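Local coordinates for protein dimethyladenosine transferase, putative (Plasmodium falciparum, PDB 2H1R) that probably dimethylates specific adenines of ribosomal RNA at N6, using S-adenosyl-L-methionine as methyl donor, here as its methyltransferase core and the helical part that follows, at residues A[206-211]-A[284-289]; A[234-239]-A[292-297]; A[170-175]-A[188-193]. One frame throughout, in Å; residues are numbered along the deposited sequence.

Contact 1 (A[206-211]-A[284-289])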
ATOM      1  N   ASP A 206     -10.238   6.912  -3.913  1.00 23.81           N
ATOM      2  CA  ASP A 206     -10.651   6.901  -5.322  1.00 25.76           C
ATOM      3  C   ASP A 206     -10.154   8.135  -6.085  1.00 23.85           C
ATOM      4  O   ASP A 206      -9.594   8.013  -7.180  1.00 22.62           O
ATOM      5  CB  ASP A 206     -12.179   6.758  -5.483  1.00 25.93           C
ATOM      6  CG  ASP A 206     -12.704   5.420  -4.925  1.00 32.31           C
ATOM      7  OD1 ASP A 206     -11.900   4.460  -4.864  1.00 34.33           O
ATOM      8  OD2 ASP A 206     -13.912   5.320  -4.557  1.00 36.17           O
ATOM      9  N   GLU A 207     -10.320   9.312  -5.496  1.00 22.54           N
ATOM     10  CA  GLU A 207      -9.908  10.538  -6.177  1.00 21.51           C
ATOM     11  C   GLU A 207      -8.381  10.724  -6.143  1.00 21.22           C
ATOM     12  O   GLU A 207      -7.808  11.220  -7.109  1.00 21.83           O
ATOM     13  CB  GLU A 207     -10.556  11.764  -5.520  1.00 20.49           C
ATOM     14  CG  GLU A 207     -12.013  11.954  -5.820  1.00 25.67           C
ATOM     15  CD  GLU A 207     -12.415  13.424  -5.777  1.00 31.56           C
ATOM     16  OE1 GLU A 207     -13.468  13.727  -5.144  1.00 34.38           O
ATOM     17  OE2 GLU A 207     -11.681  14.264  -6.361  1.00 28.66           O
ATOM     18  N   TRP A 208      -7.759  10.410  -5.011  1.00 20.23           N
ATOM     19  CA  TRP A 208      -6.290  10.456  -4.861  1.00 20.50           C
ATOM     20  C   TRP A 208      -5.618   9.588  -5.904  1.00 19.29           C
ATOM     21  O   TRP A 208      -4.746  10.037  -6.623  1.00 17.96           O
ATOM     22  CB  TRP A 208      -5.899   9.929  -3.477  1.00 21.01           C
ATOM     23  CG  TRP A 208      -4.421   9.708  -3.228  1.00 20.71           C
ATOM     24  CD1 TRP A 208      -3.747   8.522  -3.291  1.00 22.25           C
ATOM     25  CD2 TRP A 208      -3.464  10.691  -2.831  1.00 21.06           C
ATOM     26  NE1 TRP A 208      -2.429   8.707  -2.944  1.00 21.08           N
ATOM     27  CE2 TRP A 208      -2.224  10.032  -2.667  1.00 22.76           C
ATOM     28  CE3 TRP A 208      -3.530  12.067  -2.590  1.00 19.99           C
ATOM     29  CZ2 TRP A 208      -1.062  10.712  -2.274  1.00 18.95           C
ATOM     30  CZ3 TRP A 208      -2.362  12.733  -2.204  1.00 20.34           C
ATOM     31  CH2 TRP A 208      -1.165  12.054  -2.042  1.00 19.65           C
ATOM     32  N   ASP A 209      -6.045   8.337  -6.000  1.00 19.77           N
ATOM     33  CA  ASP A 209      -5.428   7.410  -6.929  1.00 20.26           C
ATOM     34  C   ASP A 209      -5.663   7.840  -8.390  1.00 19.46           C
ATOM     35  O   ASP A 209      -4.796   7.638  -9.251  1.00 19.22           O
ATOM     36  CB  ASP A 209      -5.886   5.964  -6.684  1.00 20.38           C
ATOM     37  CG  ASP A 209      -5.054   4.955  -7.457  1.00 23.12           C
ATOM     38  OD1 ASP A 209      -3.805   4.866  -7.250  1.00 25.43           O
ATOM     39  OD2 ASP A 209      -5.661   4.284  -8.294  1.00 25.49           O
ATOM     40  N   ASN A 210      -6.816   8.433  -8.684  0.50 18.68           N
ATOM     41  CA  ASN A 210      -7.062   8.857 -10.066  0.50 18.54           C
ATOM     42  C   ASN A 210      -6.242  10.074 -10.457  0.50 18.43           C
ATOM     43  O   ASN A 210      -5.761  10.165 -11.602  0.50 18.16           O
ATOM     44  CB  ASN A 210      -8.544   9.123 -10.331  0.50 18.85           C
ATOM     45  CG  ASN A 210      -9.351   7.857 -10.445  0.50 19.08           C
ATOM     46  OD1 ASN A 210      -8.813   6.758 -10.601  0.50 24.66           O
ATOM     47  ND2 ASN A 210     -10.659   8.001 -10.383  0.50 19.97           N
ATOM     48  N   LEU A 211      -6.083  10.992  -9.516  1.00 17.65           N
ATOM     49  CA  LEU A 211      -5.197  12.164  -9.706  1.00 17.97           C
ATOM     50  C   LEU A 211      -3.761  11.684  -9.955  1.00 18.29           C
ATOM     51  O   LEU A 211      -3.079  12.161 -10.878  1.00 17.82           O
ATOM     52  CB  LEU A 211      -5.233  13.090  -8.484  1.00 16.79           C
ATOM     53  CG  LEU A 211      -4.183  14.218  -8.427  1.00 14.70           C
ATOM     54  CD1 LEU A 211      -4.343  15.245  -9.566  1.00 17.26           C
ATOM     55  CD2 LEU A 211      -4.177  14.943  -7.079  1.00 19.77           C
ATOM     56  N   LYS A 284      -1.938  18.747  -1.398  1.00 19.28           N
ATOM     57  CA  LYS A 284      -2.259  20.157  -1.692  1.00 20.72           C
ATOM     58  C   LYS A 284      -2.975  20.328  -3.018  1.00 20.78           C
ATOM     59  O   LYS A 284      -3.955  21.071  -3.119  1.00 19.97           O
ATOM     60  CB  LYS A 284      -1.001  21.015  -1.777  1.00 21.89           C
ATOM     61  CG  LYS A 284      -0.471  21.503  -0.505  1.00 24.54           C
ATOM     62  CD  LYS A 284       0.753  22.397  -0.777  1.00 27.35           C
ATOM     63  N   LEU A 285      -2.477  19.636  -4.050  1.00 19.99           N
ATOM     64  CA  LEU A 285      -3.103  19.659  -5.366  1.00 20.30           C
ATOM     65  C   LEU A 285      -4.548  19.130  -5.333  1.00 19.50           C
ATOM     66  O   LEU A 285      -5.476  19.729  -5.925  1.00 17.66           O
ATOM     67  CB  LEU A 285      -2.266  18.796  -6.315  1.00 21.50           C
ATOM     68  CG  LEU A 285      -2.349  18.972  -7.817  1.00 26.22           C
ATOM     69  CD1 LEU A 285      -2.064  20.433  -8.181  1.00 25.61           C
ATOM     70  CD2 LEU A 285      -1.311  18.002  -8.504  1.00 24.10           C
ATOM     71  N   LEU A 286      -4.747  17.999  -4.653  1.00 18.18           N
ATOM     72  CA  LEU A 286      -6.100  17.409  -4.585  1.00 18.86           C
ATOM     73  C   LEU A 286      -7.038  18.410  -3.869  1.00 19.00           C
ATOM     74  O   LEU A 286      -8.182  18.670  -4.324  1.00 17.90           O
ATOM     75  CB  LEU A 286      -6.034  16.073  -3.824  1.00 18.33           C
ATOM     76  CG  LEU A 286      -7.357  15.293  -3.707  1.00 18.96           C
ATOM     77  CD1 LEU A 286      -8.017  15.044  -5.093  1.00 18.98           C
ATOM     78  CD2 LEU A 286      -7.133  13.981  -2.975  1.00 20.08           C
ATOM     79  N   LEU A 287      -6.553  18.962  -2.767  1.00 19.34           N
ATOM     80  CA  LEU A 287      -7.342  19.907  -1.933  1.00 21.06           C
ATOM     81  C   LEU A 287      -7.763  21.148  -2.731  1.00 20.93           C
ATOM     82  O   LEU A 287      -8.934  21.537  -2.709  1.00 18.15           O
ATOM     83  CB  LEU A 287      -6.565  20.301  -0.664  1.00 20.69           C
ATOM     84  CG  LEU A 287      -7.251  21.254   0.334  1.00 22.66           C
ATOM     85  CD1 LEU A 287      -8.159  20.452   1.236  1.00 28.40           C
ATOM     86  CD2 LEU A 287      -6.218  21.966   1.230  1.00 24.68           C
ATOM     87  N   GLU A 288      -6.812  21.746  -3.454  1.00 20.19           N
ATOM     88  CA  GLU A 288      -7.120  22.905  -4.329  1.00 21.64           C
ATOM     89  C   GLU A 288      -8.006  22.633  -5.550  1.00 20.62           C
ATOM     90  O   GLU A 288      -8.914  23.437  -5.838  1.00 21.57           O
ATOM     91  CB  GLU A 288      -5.838  23.670  -4.694  1.00 22.00           C
ATOM     92  CG  GLU A 288      -5.084  24.110  -3.454  1.00 28.26           C
ATOM     93  CD  GLU A 288      -5.733  25.271  -2.687  1.00 35.94           C
ATOM     94  OE1 GLU A 288      -6.699  25.890  -3.195  1.00 38.83           O
ATOM     95  OE2 GLU A 288      -5.242  25.572  -1.572  1.00 38.11           O
ATOM     96  N   PHE A 289      -7.791  21.517  -6.262  1.00 20.00           N
ATOM     97  CA  PHE A 289      -8.770  21.085  -7.271  1.00 19.02           C
ATOM     98  C   PHE A 289     -10.158  20.910  -6.652  1.00 20.04           C
ATOM     99  O   PHE A 289     -11.128  21.499  -7.142  1.00 18.22           O
ATOM    100  CB  PHE A 289      -8.373  19.803  -8.007  1.00 19.68           C
ATOM    101  CG  PHE A 289      -7.295  20.010  -9.056  1.00 18.90           C
ATOM    102  CD1 PHE A 289      -6.078  19.326  -8.976  1.00 22.37           C
ATOM    103  CD2 PHE A 289      -7.521  20.855 -10.135  1.00 21.09           C
ATOM    104  CE1 PHE A 289      -5.089  19.511  -9.963  1.00 19.64           C
ATOM    105  CE2 PHE A 289      -6.545  21.034 -11.114  1.00 23.38           C
ATOM    106  CZ  PHE A 289      -5.311  20.378 -11.005  1.00 19.33           C
TER

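Contact 2 (A[234-239]-A[292-297])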
ATOM      1  N   ASN A 234     -10.986  17.909 -21.148  1.00 20.30           N
ATOM      2  CA  ASN A 234     -12.357  17.530 -21.504  1.00 21.14           C
ATOM      3  C   ASN A 234     -12.923  16.626 -20.415  1.00 22.01           C
ATOM      4  O   ASN A 234     -14.092  16.817 -19.964  1.00 22.31           O
ATOM      5  CB  ASN A 234     -12.414  16.808 -22.871  1.00 21.13           C
ATOM      6  CG  ASN A 234     -12.333  17.772 -24.049  1.00 22.01           C
ATOM      7  OD1 ASN A 234     -12.416  18.986 -23.887  1.00 23.21           O
ATOM      8  ND2 ASN A 234     -12.147  17.229 -25.240  1.00 22.35           N
ATOM      9  N   MET A 235     -12.128  15.641 -20.001  1.00 21.92           N
ATOM     10  CA  MET A 235     -12.557  14.773 -18.904  1.00 25.92           C
ATOM     11  C   MET A 235     -12.852  15.576 -17.647  1.00 22.91           C
ATOM     12  O   MET A 235     -13.872  15.352 -17.010  1.00 23.97           O
ATOM     13  CB  MET A 235     -11.558  13.667 -18.585  1.00 24.30           C
ATOM     14  CG  MET A 235     -11.786  13.046 -17.158  1.00 30.15           C
ATOM     15  SD  MET A 235     -10.547  11.777 -16.882  1.00 37.35           S
ATOM     16  CE  MET A 235      -9.118  12.819 -16.495  1.00 35.85           C
ATOM     17  N   LEU A 236     -11.959  16.489 -17.267  1.00 22.54           N
ATOM     18  CA  LEU A 236     -12.140  17.240 -16.025  1.00 22.21           C
ATOM     19  C   LEU A 236     -13.339  18.196 -16.116  1.00 22.34           C
ATOM     20  O   LEU A 236     -14.120  18.319 -15.160  1.00 20.30           O
ATOM     21  CB  LEU A 236     -10.852  17.983 -15.622  1.00 22.61           C
ATOM     22  CG  LEU A 236      -9.697  17.098 -15.167  1.00 21.54           C
ATOM     23  CD1 LEU A 236      -8.561  17.977 -14.743  1.00 19.38           C
ATOM     24  CD2 LEU A 236     -10.155  16.156 -14.017  1.00 25.09           C
ATOM     25  N   GLU A 237     -13.528  18.836 -17.270  1.00 22.02           N
ATOM     26  CA  GLU A 237     -14.650  19.753 -17.429  1.00 22.44           C
ATOM     27  C   GLU A 237     -16.004  19.031 -17.348  1.00 23.36           C
ATOM     28  O   GLU A 237     -16.957  19.595 -16.762  1.00 22.71           O
ATOM     29  CB  GLU A 237     -14.576  20.589 -18.718  1.00 23.30           C
ATOM     30  CG  GLU A 237     -15.557  21.761 -18.662  1.00 25.56           C
ATOM     31  CD  GLU A 237     -15.511  22.649 -19.874  1.00 31.40           C
ATOM     32  OE1 GLU A 237     -14.914  22.248 -20.901  1.00 32.80           O
ATOM     33  OE2 GLU A 237     -16.075  23.763 -19.795  1.00 33.84           O
ATOM     34  N   HIS A 238     -16.086  17.849 -17.947  1.00 23.69           N
ATOM     35  CA  HIS A 238     -17.274  16.980 -17.819  1.00 25.96           C
ATOM     36  C   HIS A 238     -17.631  16.709 -16.356  1.00 25.88           C
ATOM     37  O   HIS A 238     -18.795  16.861 -15.958  1.00 25.54           O
ATOM     38  CB  HIS A 238     -17.074  15.646 -18.526  1.00 27.03           C
ATOM     39  CG  HIS A 238     -18.309  14.785 -18.540  1.00 31.04           C
ATOM     40  ND1 HIS A 238     -19.456  15.141 -19.216  1.00 33.16           N
ATOM     41  CD2 HIS A 238     -18.573  13.596 -17.949  1.00 33.08           C
ATOM     42  CE1 HIS A 238     -20.371  14.201 -19.048  1.00 35.64           C
ATOM     43  NE2 HIS A 238     -19.859  13.253 -18.285  1.00 33.43           N
ATOM     44  N   ASN A 239     -16.632  16.292 -15.589  1.00 24.05           N
ATOM     45  CA  ASN A 239     -16.790  16.047 -14.147  1.00 24.52           C
ATOM     46  C   ASN A 239     -17.175  17.310 -13.394  1.00 23.88           C
ATOM     47  O   ASN A 239     -18.057  17.260 -12.512  1.00 24.07           O
ATOM     48  CB  ASN A 239     -15.525  15.417 -13.537  1.00 23.83           C
ATOM     49  CG  ASN A 239     -15.365  13.965 -13.901  1.00 26.88           C
ATOM     50  OD1 ASN A 239     -16.252  13.349 -14.500  1.00 30.37           O
ATOM     51  ND2 ASN A 239     -14.241  13.400 -13.532  1.00 28.61           N
ATOM     52  N   LYS A 292     -12.264  23.929  -5.900  1.00 23.56           N
ATOM     53  CA  LYS A 292     -12.887  24.498  -7.116  1.00 23.46           C
ATOM     54  C   LYS A 292     -14.004  23.685  -7.693  1.00 22.76           C
ATOM     55  O   LYS A 292     -14.546  24.035  -8.746  1.00 23.95           O
ATOM     56  CB  LYS A 292     -11.818  24.704  -8.191  1.00 23.00           C
ATOM     57  CG  LYS A 292     -11.004  25.940  -7.933  1.00 23.91           C
ATOM     58  CD  LYS A 292      -9.961  26.194  -9.024  1.00 28.54           C
ATOM     59  CE  LYS A 292      -9.685  27.713  -9.141  1.00 31.53           C
ATOM     60  NZ  LYS A 292      -8.802  28.073 -10.286  1.00 31.46           N
ATOM     61  N   GLY A 293     -14.345  22.572  -7.041  1.00 21.09           N
ATOM     62  CA  GLY A 293     -15.344  21.647  -7.591  1.00 20.38           C
ATOM     63  C   GLY A 293     -14.840  20.713  -8.674  1.00 20.33           C
ATOM     64  O   GLY A 293     -15.631  20.132  -9.408  1.00 22.80           O
ATOM     65  N   ILE A 294     -13.520  20.598  -8.806  1.00 20.91           N
ATOM     66  CA  ILE A 294     -12.924  19.671  -9.778  1.00 20.85           C
ATOM     67  C   ILE A 294     -12.553  18.380  -9.030  1.00 20.60           C
ATOM     68  O   ILE A 294     -11.690  18.383  -8.159  1.00 20.11           O
ATOM     69  CB  ILE A 294     -11.669  20.296 -10.479  1.00 20.72           C
ATOM     70  CG1 ILE A 294     -12.067  21.566 -11.263  1.00 19.64           C
ATOM     71  CG2 ILE A 294     -10.981  19.267 -11.438  1.00 18.69           C
ATOM     72  CD1 ILE A 294     -10.896  22.495 -11.639  1.00 20.28           C
ATOM     73  N   HIS A 295     -13.245  17.306  -9.402  1.00 21.81           N
ATOM     74  CA  HIS A 295     -13.121  15.995  -8.819  1.00 22.18           C
ATOM     75  C   HIS A 295     -12.586  14.983  -9.836  1.00 23.48           C
ATOM     76  O   HIS A 295     -12.829  15.104 -11.051  1.00 24.07           O
ATOM     77  CB  HIS A 295     -14.487  15.547  -8.237  1.00 22.83           C
ATOM     78  CG  HIS A 295     -14.894  16.366  -7.051  1.00 22.33           C
ATOM     79  ND1 HIS A 295     -14.626  15.973  -5.758  1.00 23.84           N
ATOM     80  CD2 HIS A 295     -15.438  17.608  -6.963  1.00 25.12           C
ATOM     81  CE1 HIS A 295     -15.040  16.910  -4.920  1.00 25.85           C
ATOM     82  NE2 HIS A 295     -15.529  17.917  -5.626  1.00 23.43           N
ATOM     83  N   PHE A 296     -11.865  13.983  -9.321  1.00 24.63           N
ATOM     84  CA  PHE A 296     -11.225  12.935 -10.134  1.00 25.75           C
ATOM     85  C   PHE A 296     -12.007  11.595 -10.118  1.00 27.83           C
ATOM     86  O   PHE A 296     -11.998  10.877  -9.132  1.00 28.66           O
ATOM     87  CB  PHE A 296      -9.747  12.812  -9.688  1.00 25.87           C
ATOM     88  CG  PHE A 296      -8.981  14.130  -9.838  1.00 22.83           C
ATOM     89  CD1 PHE A 296      -8.366  14.452 -11.045  1.00 24.11           C
ATOM     90  CD2 PHE A 296      -8.923  15.047  -8.801  1.00 24.21           C
ATOM     91  CE1 PHE A 296      -7.676  15.668 -11.211  1.00 22.56           C
ATOM     92  CE2 PHE A 296      -8.262  16.271  -8.954  1.00 23.64           C
ATOM     93  CZ  PHE A 296      -7.637  16.580 -10.182  1.00 23.16           C
ATOM     94  N   PHE A 297     -12.670  11.291 -11.231  1.00 30.23           N
ATOM     95  CA  PHE A 297     -13.540  10.102 -11.377  1.00 32.57           C
ATOM     96  C   PHE A 297     -13.547   9.613 -12.826  1.00 33.71           C
ATOM     97  O   PHE A 297     -13.641  10.433 -13.760  1.00 34.15           O
ATOM     98  CB  PHE A 297     -14.965  10.473 -10.961  1.00 33.34           C
ATOM     99  CG  PHE A 297     -15.986   9.351 -11.155  1.00 36.24           C
ATOM    100  CD1 PHE A 297     -16.785   9.304 -12.315  1.00 37.97           C
ATOM    101  CD2 PHE A 297     -16.138   8.349 -10.195  1.00 36.35           C
ATOM    102  CE1 PHE A 297     -17.724   8.269 -12.497  1.00 39.68           C
ATOM    103  CE2 PHE A 297     -17.082   7.300 -10.373  1.00 37.45           C
ATOM    104  CZ  PHE A 297     -17.866   7.264 -11.514  1.00 38.63           C
TER
HETATM  105  O   HOH W   1     -13.497  17.784 -12.725  1.00 34.16           O

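Contact 3 (A[170-175]-A[188-193])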
ATOM      1  N   VAL A 170       7.011   3.514   5.831  1.00 28.28           N
ATOM      2  CA  VAL A 170       7.580   2.300   5.268  1.00 28.99           C
ATOM      3  C   VAL A 170       9.077   2.265   5.553  1.00 29.13           C
ATOM      4  O   VAL A 170       9.797   3.213   5.215  1.00 27.85           O
ATOM      5  CB  VAL A 170       7.403   2.255   3.752  1.00 29.62           C
ATOM      6  CG1 VAL A 170       7.704   0.835   3.202  1.00 28.49           C
ATOM      7  CG2 VAL A 170       6.002   2.687   3.396  1.00 31.73           C
ATOM      8  N   THR A 171       9.534   1.180   6.178  1.00 28.29           N
ATOM      9  CA  THR A 171      10.959   0.999   6.416  1.00 29.16           C
ATOM     10  C   THR A 171      11.419  -0.395   6.006  1.00 28.47           C
ATOM     11  O   THR A 171      10.636  -1.333   6.023  1.00 27.27           O
ATOM     12  CB  THR A 171      11.324   1.230   7.887  1.00 29.02           C
ATOM     13  OG1 THR A 171      10.475   0.434   8.701  1.00 30.66           O
ATOM     14  CG2 THR A 171      11.193   2.717   8.287  1.00 30.91           C
ATOM     15  N   LYS A 172      12.701  -0.515   5.639  1.00 28.26           N
ATOM     16  CA  LYS A 172      13.297  -1.786   5.306  1.00 27.89           C
ATOM     17  C   LYS A 172      13.718  -2.493   6.592  1.00 27.90           C
ATOM     18  O   LYS A 172      14.397  -1.910   7.447  1.00 28.34           O
ATOM     19  CB  LYS A 172      14.504  -1.586   4.408  1.00 28.98           C
ATOM     20  CG  LYS A 172      15.264  -2.860   4.112  1.00 31.53           C
ATOM     21  CD  LYS A 172      16.637  -2.524   3.533  1.00 37.61           C
ATOM     22  CE  LYS A 172      16.857  -3.325   2.287  1.00 40.90           C
ATOM     23  NZ  LYS A 172      15.806  -2.944   1.289  1.00 43.78           N
ATOM     24  N   VAL A 173      13.306  -3.743   6.728  1.00 26.80           N
ATOM     25  CA  VAL A 173      13.666  -4.546   7.888  1.00 26.84           C
ATOM     26  C   VAL A 173      14.992  -5.250   7.569  1.00 27.28           C
ATOM     27  O   VAL A 173      15.953  -5.114   8.321  1.00 28.35           O
ATOM     28  CB  VAL A 173      12.550  -5.574   8.212  1.00 26.65           C
ATOM     29  CG1 VAL A 173      13.001  -6.609   9.295  1.00 26.96           C
ATOM     30  CG2 VAL A 173      11.288  -4.864   8.642  1.00 26.71           C
ATOM     31  N   CYS A 174      15.047  -5.949   6.433  1.00 27.22           N
ATOM     32  CA  CYS A 174      16.257  -6.650   5.998  1.00 28.87           C
ATOM     33  C   CYS A 174      16.164  -7.209   4.575  1.00 29.10           C
ATOM     34  O   CYS A 174      15.092  -7.233   3.945  1.00 28.75           O
ATOM     35  CB  CYS A 174      16.580  -7.798   6.964  1.00 28.87           C
ATOM     36  SG  CYS A 174      15.324  -9.122   6.997  1.00 32.97           S
ATOM     37  N   ASN A 175      17.314  -7.652   4.068  1.00 29.22           N
ATOM     38  CA  ASN A 175      17.379  -8.396   2.837  1.00 29.77           C
ATOM     39  C   ASN A 175      17.209  -9.863   3.134  1.00 29.85           C
ATOM     40  O   ASN A 175      17.558 -10.330   4.216  1.00 30.47           O
ATOM     41  CB  ASN A 175      18.728  -8.177   2.167  1.00 30.98           C
ATOM     42  CG  ASN A 175      18.947  -6.743   1.821  1.00 33.08           C
ATOM     43  OD1 ASN A 175      18.223  -6.192   1.010  1.00 34.43           O
ATOM     44  ND2 ASN A 175      19.924  -6.118   2.456  1.00 36.39           N
ATOM     45  N   ASP A 188      15.718 -12.734  -5.240  1.00 35.40           N
ATOM     46  CA  ASP A 188      15.947 -12.360  -3.850  1.00 34.20           C
ATOM     47  C   ASP A 188      14.812 -11.519  -3.316  1.00 32.61           C
ATOM     48  O   ASP A 188      14.035 -10.977  -4.100  1.00 30.80           O
ATOM     49  CB  ASP A 188      17.250 -11.606  -3.743  1.00 34.18           C
ATOM     50  CG  ASP A 188      18.407 -12.408  -4.318  1.00 38.74           C
ATOM     51  OD1 ASP A 188      18.739 -13.479  -3.759  1.00 39.09           O
ATOM     52  OD2 ASP A 188      18.962 -11.976  -5.357  1.00 43.01           O
ATOM     53  N   SER A 189      14.721 -11.418  -1.988  1.00 30.89           N
ATOM     54  CA  SER A 189      13.563 -10.764  -1.346  1.00 28.96           C
ATOM     55  C   SER A 189      13.990  -9.717  -0.337  1.00 27.20           C
ATOM     56  O   SER A 189      15.170  -9.578  -0.025  1.00 26.46           O
ATOM     57  CB  SER A 189      12.643 -11.790  -0.671  1.00 29.32           C
ATOM     58  OG  SER A 189      12.008 -12.669  -1.598  1.00 30.15           O
ATOM     59  N   VAL A 190      13.010  -8.970   0.168  1.00 25.51           N
ATOM     60  CA  VAL A 190      13.242  -7.896   1.109  1.00 24.62           C
ATOM     61  C   VAL A 190      12.025  -7.891   2.037  1.00 23.83           C
ATOM     62  O   VAL A 190      10.906  -8.082   1.578  1.00 24.04           O
ATOM     63  CB  VAL A 190      13.341  -6.516   0.400  1.00 24.57           C
ATOM     64  CG1 VAL A 190      13.348  -5.343   1.426  1.00 26.09           C
ATOM     65  CG2 VAL A 190      14.598  -6.443  -0.476  1.00 25.99           C
ATOM     66  N   ILE A 191      12.276  -7.692   3.323  1.00 22.35           N
ATOM     67  CA  ILE A 191      11.211  -7.522   4.303  1.00 21.93           C
ATOM     68  C   ILE A 191      11.102  -6.063   4.655  1.00 21.36           C
ATOM     69  O   ILE A 191      12.108  -5.406   4.980  1.00 22.58           O
ATOM     70  CB  ILE A 191      11.470  -8.370   5.578  1.00 21.62           C
ATOM     71  CG1 ILE A 191      11.537  -9.851   5.147  1.00 23.49           C
ATOM     72  CG2 ILE A 191      10.342  -8.072   6.627  1.00 21.75           C
ATOM     73  CD1 ILE A 191      12.118 -10.783   6.139  1.00 26.39           C
ATOM     74  N   VAL A 192       9.878  -5.561   4.580  1.00 21.41           N
ATOM     75  CA  VAL A 192       9.578  -4.155   4.882  1.00 21.78           C
ATOM     76  C   VAL A 192       8.551  -4.111   6.012  1.00 22.48           C
ATOM     77  O   VAL A 192       7.822  -5.110   6.235  1.00 23.02           O
ATOM     78  CB  VAL A 192       9.042  -3.370   3.642  1.00 21.98           C
ATOM     79  CG1 VAL A 192      10.082  -3.330   2.525  1.00 20.92           C
ATOM     80  CG2 VAL A 192       7.783  -3.964   3.110  1.00 22.17           C
ATOM     81  N   LYS A 193       8.533  -2.994   6.726  1.00 22.66           N
ATOM     82  CA  LYS A 193       7.560  -2.727   7.786  1.00 24.98           C
ATOM     83  C   LYS A 193       6.745  -1.510   7.429  1.00 24.41           C
ATOM     84  O   LYS A 193       7.292  -0.513   6.943  1.00 24.48           O
ATOM     85  CB  LYS A 193       8.296  -2.486   9.109  1.00 24.64           C
ATOM     86  CG  LYS A 193       7.379  -2.227  10.333  1.00 27.35           C
ATOM     87  CD  LYS A 193       8.237  -2.090  11.620  1.00 27.40           C
ATOM     88  CE  LYS A 193       8.860  -0.685  11.736  1.00 33.51           C
ATOM     89  NZ  LYS A 193       9.806  -0.481  12.941  1.00 33.82           N
TER
HETATM   90  O   HOH W   2       7.939   1.562   9.284  1.00 27.88           O

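Contact 1 (A[206-211]-A[284-289])
L286 of helix 279-291 pushes into the surface of helix 205-216 among E207, W208 and L211, and that group is the tight part of the contact. With CG anti to the backbone N (chi1 -178°), the leucine's branch is carried to helix 205-216, where CD1 and CD2 go to different residues. CD2 goes to W208, lying near the plane of the indole at its edge, 4.1 Å from W208 CE3; the two side chains meet at about a right angle. CD1 goes instead to E207, with E207 OE2 4.0 Å from L286 CD1. L211 fills in from the next turn, its CD2 3.9 Å from L286 CB, while its other methyl, CD1, reaches 4.2 Å from L285 CD2 and 4.3 Å from F289 CE1, coming obliquely at that ring. The carboxylate of E207 is buried but well supplied: OE1 is hydrogen-bonded to H295 ND1, and OE2 is hydrogen-bonded to the backbone N of F296 and to N290 ND2. Around this centre the interface thins quickly. D206 and L287 are exposed and take no part; D209, on another side of its helix, forms salt bridges with R159 and R213. The segment axes stay 10.7 Å apart at closest approach, their directions 111° apart, and the contact is made mostly by side chains. W208 is also packed against I162 and L166 of helix 159-167. This is steeply crossed helix-helix packing around a leucine, in the helical part that follows the methyltransferase core of an rRNA adenine dimethylase.

Contact 2 (A[234-239]-A[292-297])
L236 and N239, one turn apart on helix 230-246, receive the end of the modelled chain as it leaves helix 279-291. That helix ends in a Schellman motif, with G293 taking the positive phi (80°) that turns the chain away. I294 comes next; its CG2 branch, anti to the backbone N, meets the leucine, 4.1 Å from L236 CD2. H295 contributes its backbone carbonyl rather than its ring: N239 ND2 gives H295 O a weak hydrogen bond of 3.3 Å, and a water donates both to H295 O and, at 2.6 Å, to L236 O, a second tie to the helix. F296 has its CB directed away from the helix, yet the ring swings back so that CE1 lies 3.8 Å from L236 CD2, the methyl approaching the ring obliquely. F297, the last residue modelled, accepts the shorter, straighter bond: N239 ND2 to F297 O is 3.0 Å, at 169°. The donor sits in the carbonyl plane on a lone pair, and the oxygen lies only 6° out of the asparagine's amide plane. One amide nitrogen thus grips two carbonyls, which probably holds the N239 amide in this rotation. Around the segment, the H295 ring stacks on W243 farther along helix 230-246, with ND1 hydrogen-bonded to E207 of helix 205-216; F296 packs against I214 of that helix, and L236 also touches F256 of helix 256-266.

Contact 3 (A[170-175]-A[188-193])
A classic beta bulge breaks the pairing of antiparallel strands 168-176 and 189-196: V173 and C174 both face I191. I191 O takes two N-H groups, a bond of 2.7 Å from V173 N, tilted 24° from the carbonyl plane, and a weak one from C174 N. I191 N completes the bulge with a 2.9 Å bond to C174 O. Regular pairing lies on either side: T171 with K193, hydrogen-bonded through T171 N to K193 O and K193 N to T171 O (2.8 Å), and N175 with V190, a non-hydrogen-bonded pair. The extra residue turns V173 toward the partner strand, where its CB rests 3.7 Å from I191 CG2. C174 shares a sheet face with I191, and its SG, placed between the backbone N and the carbonyl carbon (chi1 65°), meets I191 CD1 at 3.7 Å. T171 and K193 lie side by side on this face too, and a water joins T171 OG1 to K193 O. On the opposite face K172 bends at chi3 and chi4 to bring its NZ 3.4 Å from V190 CG1, crossing the valine at about a right angle. Helix 28-38 covers I191 through I30 and I34, while the backbones of V190 and V192 continue the sheet to F140 and L138. These are the last two strands of the class I methyltransferase sheet, order 3-2-1-4-5-7-6, with 189-196 the reversed strand 7 and 168-176 at the edge.

Overall arrangement
Contacts 1 and 2 belong together: their centres are 11 Å apart, their segments alternate along the chain, and they meet through the edge-to-face rings of F289 and F296, beside the probable hydrogen bond of E207 with H295. Contact 1 packs helix 279-291 on helix 205-216; contact 2 packs the residues after helix 279-291 on helix 230-246. Contact 3 sits across the chain's centre in the methyltransferase sheet, its centre 29 Å from that of contact 1 and 39 Å from that of contact 2, although helix 205-216 is the next element after strand 189-196. It alone approaches the predicted S-adenosyl-L-methionine site, with the side chains of S189 and N113, and of I191 and L25, each about 6 Å apart.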